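Local coordinates for P-granule scaffold (Caenorhabditis japonica, PDB 5W4A), which is thought to assemble into the scaffold of germ-line P granules, RNA-protein condensates involved in mRNA repression, at residues C[136-147]-C[159-168]. Numbering follows the deposited sequence.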
ATOM      1  N   GLU C 136      -7.967   8.959   0.711  1.00 17.06           N
ATOM      2  CA  GLU C 136      -6.579   9.406   0.587  1.00 15.02           C
ATOM      3  C   GLU C 136      -6.089   9.994   1.901  1.00 16.98           C
ATOM      4  O   GLU C 136      -4.928   9.775   2.282  1.00 17.99           O
ATOM      5  CB  GLU C 136      -6.451  10.434  -0.544  1.00 17.10           C
ATOM      6  CG  GLU C 136      -6.581   9.777  -1.904  1.00 16.50           C
ATOM      7  CD  GLU C 136      -6.433  10.710  -3.090  1.00 19.18           C
ATOM      8  OE1 GLU C 136      -6.682  11.925  -2.972  1.00 19.99           O
ATOM      9  OE2 GLU C 136      -6.069  10.174  -4.174  1.00 21.58           O
ATOM     10  N   ALA C 137      -6.935  10.778   2.584  1.00 16.34           N
ATOM     11  CA  ALA C 137      -6.522  11.442   3.814  1.00 16.15           C
ATOM     12  C   ALA C 137      -6.082  10.422   4.863  1.00 18.42           C
ATOM     13  O   ALA C 137      -5.065  10.614   5.538  1.00 17.49           O
ATOM     14  CB  ALA C 137      -7.645  12.314   4.384  1.00 18.85           C
ATOM     15  N   ALA C 138      -6.794   9.306   4.979  1.00 15.60           N
ATOM     16  CA  ALA C 138      -6.428   8.303   5.982  1.00 17.83           C
ATOM     17  C   ALA C 138      -5.165   7.567   5.584  1.00 16.21           C
ATOM     18  O   ALA C 138      -4.336   7.239   6.437  1.00 17.08           O
ATOM     19  CB  ALA C 138      -7.555   7.295   6.171  1.00 19.11           C
ATOM     20  N   LYS C 139      -5.024   7.276   4.293  1.00 17.34           N
ATOM     21  CA  LYS C 139      -3.847   6.574   3.810  1.00 15.40           C
ATOM     22  C   LYS C 139      -2.591   7.432   3.947  1.00 16.57           C
ATOM     23  O   LYS C 139      -1.524   6.914   4.276  1.00 16.89           O
ATOM     24  CB  LYS C 139      -4.081   6.123   2.367  1.00 15.14           C
ATOM     25  CG  LYS C 139      -5.149   5.040   2.249  1.00 17.52           C
ATOM     26  CD  LYS C 139      -5.578   4.839   0.799  1.00 16.20           C
ATOM     27  CE  LYS C 139      -6.801   3.915   0.704  1.00 16.37           C
ATOM     28  NZ  LYS C 139      -6.602   2.618   1.382  1.00 17.31           N
ATOM     29  N   ILE C 140      -2.702   8.744   3.742  1.00 15.87           N
ATOM     30  CA  ILE C 140      -1.547   9.620   3.969  1.00 16.51           C
ATOM     31  C   ILE C 140      -1.135   9.592   5.439  1.00 17.75           C
ATOM     32  O   ILE C 140       0.056   9.508   5.763  1.00 18.25           O
ATOM     33  CB  ILE C 140      -1.852  11.045   3.490  1.00 16.18           C
ATOM     34  CG1 ILE C 140      -2.022  11.081   1.968  1.00 16.70           C
ATOM     35  CG2 ILE C 140      -0.749  12.036   3.963  1.00 16.92           C
ATOM     36  CD1 ILE C 140      -2.690  12.337   1.485  1.00 19.92           C
ATOM     37  N   LEU C 141      -2.109   9.684   6.344  1.00 16.97           N
ATOM     38  CA  LEU C 141      -1.830   9.593   7.778  1.00 16.55           C
ATOM     39  C   LEU C 141      -1.100   8.292   8.129  1.00 17.28           C
ATOM     40  O   LEU C 141      -0.110   8.306   8.878  1.00 17.67           O
ATOM     41  CB  LEU C 141      -3.146   9.701   8.557  1.00 16.87           C
ATOM     42  CG  LEU C 141      -3.071   9.420  10.055  1.00 18.35           C
ATOM     43  CD1 LEU C 141      -2.100  10.352  10.763  1.00 20.26           C
ATOM     44  CD2 LEU C 141      -4.450   9.566  10.611  1.00 25.00           C
ATOM     45  N   ALA C 142      -1.572   7.169   7.591  1.00 16.63           N
ATOM     46  CA  ALA C 142      -0.932   5.881   7.856  1.00 15.70           C
ATOM     47  C   ALA C 142       0.518   5.880   7.399  1.00 18.05           C
ATOM     48  O   ALA C 142       1.400   5.423   8.132  1.00 18.12           O
ATOM     49  CB  ALA C 142      -1.723   4.771   7.169  1.00 17.83           C
ATOM     50  N   ILE C 143       0.788   6.387   6.193  1.00 15.90           N
ATOM     51  CA  ILE C 143       2.160   6.414   5.686  1.00 17.64           C
ATOM     52  C   ILE C 143       3.025   7.330   6.549  1.00 19.83           C
ATOM     53  O   ILE C 143       4.186   7.010   6.849  1.00 18.78           O
ATOM     54  CB  ILE C 143       2.178   6.823   4.203  1.00 19.67           C
ATOM     55  CG1 ILE C 143       1.572   5.715   3.367  1.00 24.93           C
ATOM     56  CG2 ILE C 143       3.627   7.130   3.723  1.00 23.36           C
ATOM     57  CD1 ILE C 143       1.168   6.198   1.970  1.00 22.72           C
ATOM     58  N   LEU C 144       2.493   8.490   6.945  1.00 17.43           N
ATOM     59  CA  LEU C 144       3.233   9.395   7.825  1.00 17.76           C
ATOM     60  C   LEU C 144       3.621   8.713   9.136  1.00 19.26           C
ATOM     61  O   LEU C 144       4.792   8.776   9.560  1.00 17.92           O
ATOM     62  CB  LEU C 144       2.400  10.648   8.093  1.00 19.09           C
ATOM     63  CG  LEU C 144       3.027  11.673   9.012  1.00 18.81           C
ATOM     64  CD1 LEU C 144       4.363  12.212   8.496  1.00 19.47           C
ATOM     65  CD2 LEU C 144       2.025  12.812   9.236  1.00 24.21           C
ATOM     66  N   ILE C 145       2.656   8.045   9.776  1.00 18.17           N
ATOM     67  CA  ILE C 145       2.922   7.330  11.027  1.00 19.14           C
ATOM     68  C   ILE C 145       3.995   6.259  10.819  1.00 18.92           C
ATOM     69  O   ILE C 145       4.937   6.127  11.625  1.00 19.40           O
ATOM     70  CB  ILE C 145       1.615   6.740  11.599  1.00 19.55           C
ATOM     71  CG1 ILE C 145       0.761   7.850  12.202  1.00 19.43           C
ATOM     72  CG2 ILE C 145       1.919   5.718  12.703  1.00 20.13           C
ATOM     73  CD1 ILE C 145      -0.650   7.447  12.494  1.00 18.46           C
ATOM     74  N   LYS C 146       3.884   5.477   9.742  1.00 18.40           N
ATOM     75  CA  LYS C 146       4.842   4.405   9.515  1.00 17.69           C
ATOM     76  C   LYS C 146       6.231   4.966   9.264  1.00 22.28           C
ATOM     77  O   LYS C 146       7.227   4.373   9.694  1.00 20.65           O
ATOM     78  CB  LYS C 146       4.361   3.534   8.353  1.00 19.17           C
ATOM     79  CG  LYS C 146       3.111   2.741   8.715  1.00 19.23           C
ATOM     80  CD  LYS C 146       2.486   2.041   7.542  1.00 23.96           C
ATOM     81  CE  LYS C 146       1.147   1.311   7.910  1.00 25.70           C
ATOM     82  NZ  LYS C 146       1.380   0.290   8.989  1.00 28.27           N
ATOM     83  N   THR C 147       6.311   6.122   8.601  1.00 18.99           N
ATOM     84  CA  THR C 147       7.584   6.797   8.371  1.00 21.50           C
ATOM     85  C   THR C 147       8.203   7.294   9.682  1.00 21.21           C
ATOM     86  O   THR C 147       9.390   7.051   9.954  1.00 21.92           O
ATOM     87  CB  THR C 147       7.341   7.950   7.391  1.00 17.71           C
ATOM     88  OG1 THR C 147       6.951   7.412   6.126  1.00 21.36           O
ATOM     89  CG2 THR C 147       8.628   8.768   7.188  1.00 22.97           C
ATOM     90  N   GLU C 159       8.797   2.520   3.828  1.00 16.27           N
ATOM     91  CA  GLU C 159       7.485   3.057   4.195  1.00 16.90           C
ATOM     92  C   GLU C 159       7.123   4.283   3.343  1.00 18.31           C
ATOM     93  O   GLU C 159       5.986   4.401   2.872  1.00 18.51           O
ATOM     94  CB  GLU C 159       7.431   3.392   5.689  1.00 18.49           C
ATOM     95  CG  GLU C 159       7.606   2.161   6.590  1.00 18.15           C
ATOM     96  CD  GLU C 159       6.508   1.087   6.436  1.00 24.37           C
ATOM     97  OE1 GLU C 159       5.468   1.309   5.796  1.00 22.38           O
ATOM     98  OE2 GLU C 159       6.707  -0.018   7.006  1.00 30.95           O
ATOM     99  N   LEU C 160       8.078   5.182   3.102  1.00 17.33           N
ATOM    100  CA  LEU C 160       7.811   6.324   2.220  1.00 17.10           C
ATOM    101  C   LEU C 160       7.468   5.879   0.800  1.00 16.10           C
ATOM    102  O   LEU C 160       6.739   6.572   0.072  1.00 17.07           O
ATOM    103  CB  LEU C 160       9.026   7.244   2.198  1.00 16.93           C
ATOM    104  CG  LEU C 160       9.237   8.100   3.429  1.00 18.75           C
ATOM    105  CD1 LEU C 160      10.634   8.692   3.482  1.00 21.39           C
ATOM    106  CD2 LEU C 160       8.179   9.205   3.479  1.00 20.25           C
ATOM    107  N   SER C 161       8.021   4.752   0.358  1.00 15.29           N
ATOM    108  CA  SER C 161       7.724   4.240  -0.973  1.00 15.51           C
ATOM    109  C   SER C 161       6.231   3.989  -1.152  1.00 16.37           C
ATOM    110  O   SER C 161       5.738   4.027  -2.283  1.00 16.01           O
ATOM    111  CB  SER C 161       8.493   2.941  -1.234  1.00 17.54           C
ATOM    112  OG  SER C 161       9.891   3.179  -1.451  1.00 18.48           O
ATOM    113  N   GLU C 162       5.500   3.765  -0.051  1.00 15.52           N
ATOM    114  CA  GLU C 162       4.056   3.557  -0.154  1.00 17.26           C
ATOM    115  C   GLU C 162       3.353   4.792  -0.710  1.00 16.89           C
ATOM    116  O   GLU C 162       2.230   4.677  -1.220  1.00 16.34           O
ATOM    117  CB  GLU C 162       3.463   3.192   1.224  1.00 17.73           C
ATOM    118  CG  GLU C 162       3.902   1.825   1.745  1.00 23.24           C
ATOM    119  CD  GLU C 162       3.369   0.685   0.916  1.00 28.21           C
ATOM    120  OE1 GLU C 162       2.174   0.724   0.512  1.00 28.62           O
ATOM    121  OE2 GLU C 162       4.179  -0.211   0.597  1.00 35.55           O
ATOM    122  N   LEU C 163       4.009   5.967  -0.674  1.00 17.00           N
ATOM    123  CA  LEU C 163       3.417   7.155  -1.310  1.00 17.38           C
ATOM    124  C   LEU C 163       3.151   6.929  -2.793  1.00 16.47           C
ATOM    125  O   LEU C 163       2.219   7.513  -3.354  1.00 16.95           O
ATOM    126  CB  LEU C 163       4.337   8.370  -1.111  1.00 15.83           C
ATOM    127  CG  LEU C 163       4.391   8.846   0.321  1.00 17.28           C
ATOM    128  CD1 LEU C 163       5.572   9.815   0.501  1.00 18.53           C
ATOM    129  CD2 LEU C 163       3.065   9.520   0.767  1.00 23.46           C
ATOM    130  N   CYS C 164       3.964   6.091  -3.455  1.00 15.78           N
ATOM    131  CA  CYS C 164       3.783   5.811  -4.869  1.00 16.89           C
ATOM    132  C   CYS C 164       2.449   5.126  -5.134  1.00 17.56           C
ATOM    133  O   CYS C 164       1.918   5.265  -6.229  1.00 16.02           O
ATOM    134  CB  CYS C 164       4.934   4.964  -5.391  1.00 16.80           C
ATOM    135  SG  CYS C 164       6.554   5.786  -5.194  1.00 18.56           S
ATOM    136  N   GLY C 165       1.864   4.463  -4.123  1.00 16.16           N
ATOM    137  CA  GLY C 165       0.554   3.857  -4.277  1.00 16.92           C
ATOM    138  C   GLY C 165      -0.582   4.848  -4.325  1.00 18.05           C
ATOM    139  O   GLY C 165      -1.702   4.459  -4.680  1.00 19.60           O
ATOM    140  N   LEU C 166      -0.335   6.096  -3.905  1.00 16.10           N
ATOM    141  CA  LEU C 166      -1.252   7.223  -4.062  1.00 16.34           C
ATOM    142  C   LEU C 166      -0.839   8.152  -5.206  1.00 15.24           C
ATOM    143  O   LEU C 166      -1.333   9.286  -5.306  1.00 15.83           O
ATOM    144  CB  LEU C 166      -1.328   8.001  -2.747  1.00 16.84           C
ATOM    145  CG  LEU C 166      -1.760   7.220  -1.507  1.00 19.50           C
ATOM    146  CD1 LEU C 166      -1.547   8.025  -0.233  1.00 20.55           C
ATOM    147  CD2 LEU C 166      -3.223   6.861  -1.672  1.00 31.77           C
ATOM    148  N   ASP C 167       0.042   7.678  -6.086  1.00 13.76           N
ATOM    149  CA  ASP C 167       0.624   8.478  -7.151  1.00 13.85           C
ATOM    150  C   ASP C 167       1.268   9.743  -6.590  1.00 15.90           C
ATOM    151  O   ASP C 167       1.265  10.804  -7.223  1.00 16.61           O
ATOM    152  CB  ASP C 167      -0.408   8.789  -8.238  1.00 14.93           C
ATOM    153  CG  ASP C 167      -0.765   7.560  -9.077  1.00 22.94           C
ATOM    154  OD1 ASP C 167      -0.122   6.496  -8.929  1.00 19.36           O
ATOM    155  OD2 ASP C 167      -1.702   7.667  -9.906  1.00 25.81           O
ATOM    156  N   LEU C 168       1.885   9.605  -5.409  1.00 16.15           N
ATOM    157  CA  LEU C 168       2.706  10.641  -4.785  1.00 15.37           C
ATOM    158  C   LEU C 168       4.193  10.339  -4.962  1.00 14.29           C
ATOM    159  O   LEU C 168       5.023  10.647  -4.095  1.00 15.63           O
ATOM    160  CB  LEU C 168       2.318  10.795  -3.308  1.00 15.40           C
ATOM    161  CG  LEU C 168       0.915  11.367  -3.079  1.00 15.33           C
ATOM    162  CD1 LEU C 168       0.559  11.335  -1.615  1.00 17.48           C
ATOM    163  CD2 LEU C 168       0.793  12.788  -3.662  1.00 17.92           C
TER
HETATM  164  O   HOH W   1       4.106  -0.842   8.538  0.92 42.37           O
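Ile143 sits at the middle of this interface, and both of its branches are in use. Ile143 CG2 lies 3.7 Å from Glu159 O and also meets Leu163 CD2, while the longer arm runs on to the next turn, where Ile143 CD1 rests 3.7 Å from Glu162 O and CG1 meets Glu162 CB at about a right angle to that side chain. One turn down, Leu166 reaches in with a fork: CD1 packs 3.8 Å from Ile140 CG1 and also touches Ile143 CD1, and CD2 lies against the aliphatic part of Lys139, 4.0 Å from its CD. At the other end Glu159 folds back, its chain bent at chi2 (-62°), which lays OE1 alongside the methylenes of Lys146, 3.5 Å from CD. The two charges do not touch; a water accepts from Lys146 NZ and donates to Glu159 OE2, bridging them.

In this mostly helical domain the chain returns antiparallel to helix 136-148 not as a second long helix but as the last turn of 153-160, a 3-10 turn at 162-165 and a loop to Leu168, the N-cap position of helix 169-179. No direct hydrogen bond links the two segments, so apolar packing carries most of the join.

Thr147 OG1 is turned back to its own helix and donates to Ile143 O at 2.9 Å, from above the carbonyl plane and on the face opposite Thr147 N; the same OG1 lies 3.4 Å from Leu160 CD2, and Thr147 CG2 is also against that methyl. Beyond the two segments, Arg15 pairs with Glu136 and also binds Leu166 O, while the Lys139 ammonium turns away to the carbonyls of Lys131 and Gln133. Glu162 forms a salt bridge with Lys131 of the second subunit, and Asp167 does so with Lys134 of that subunit.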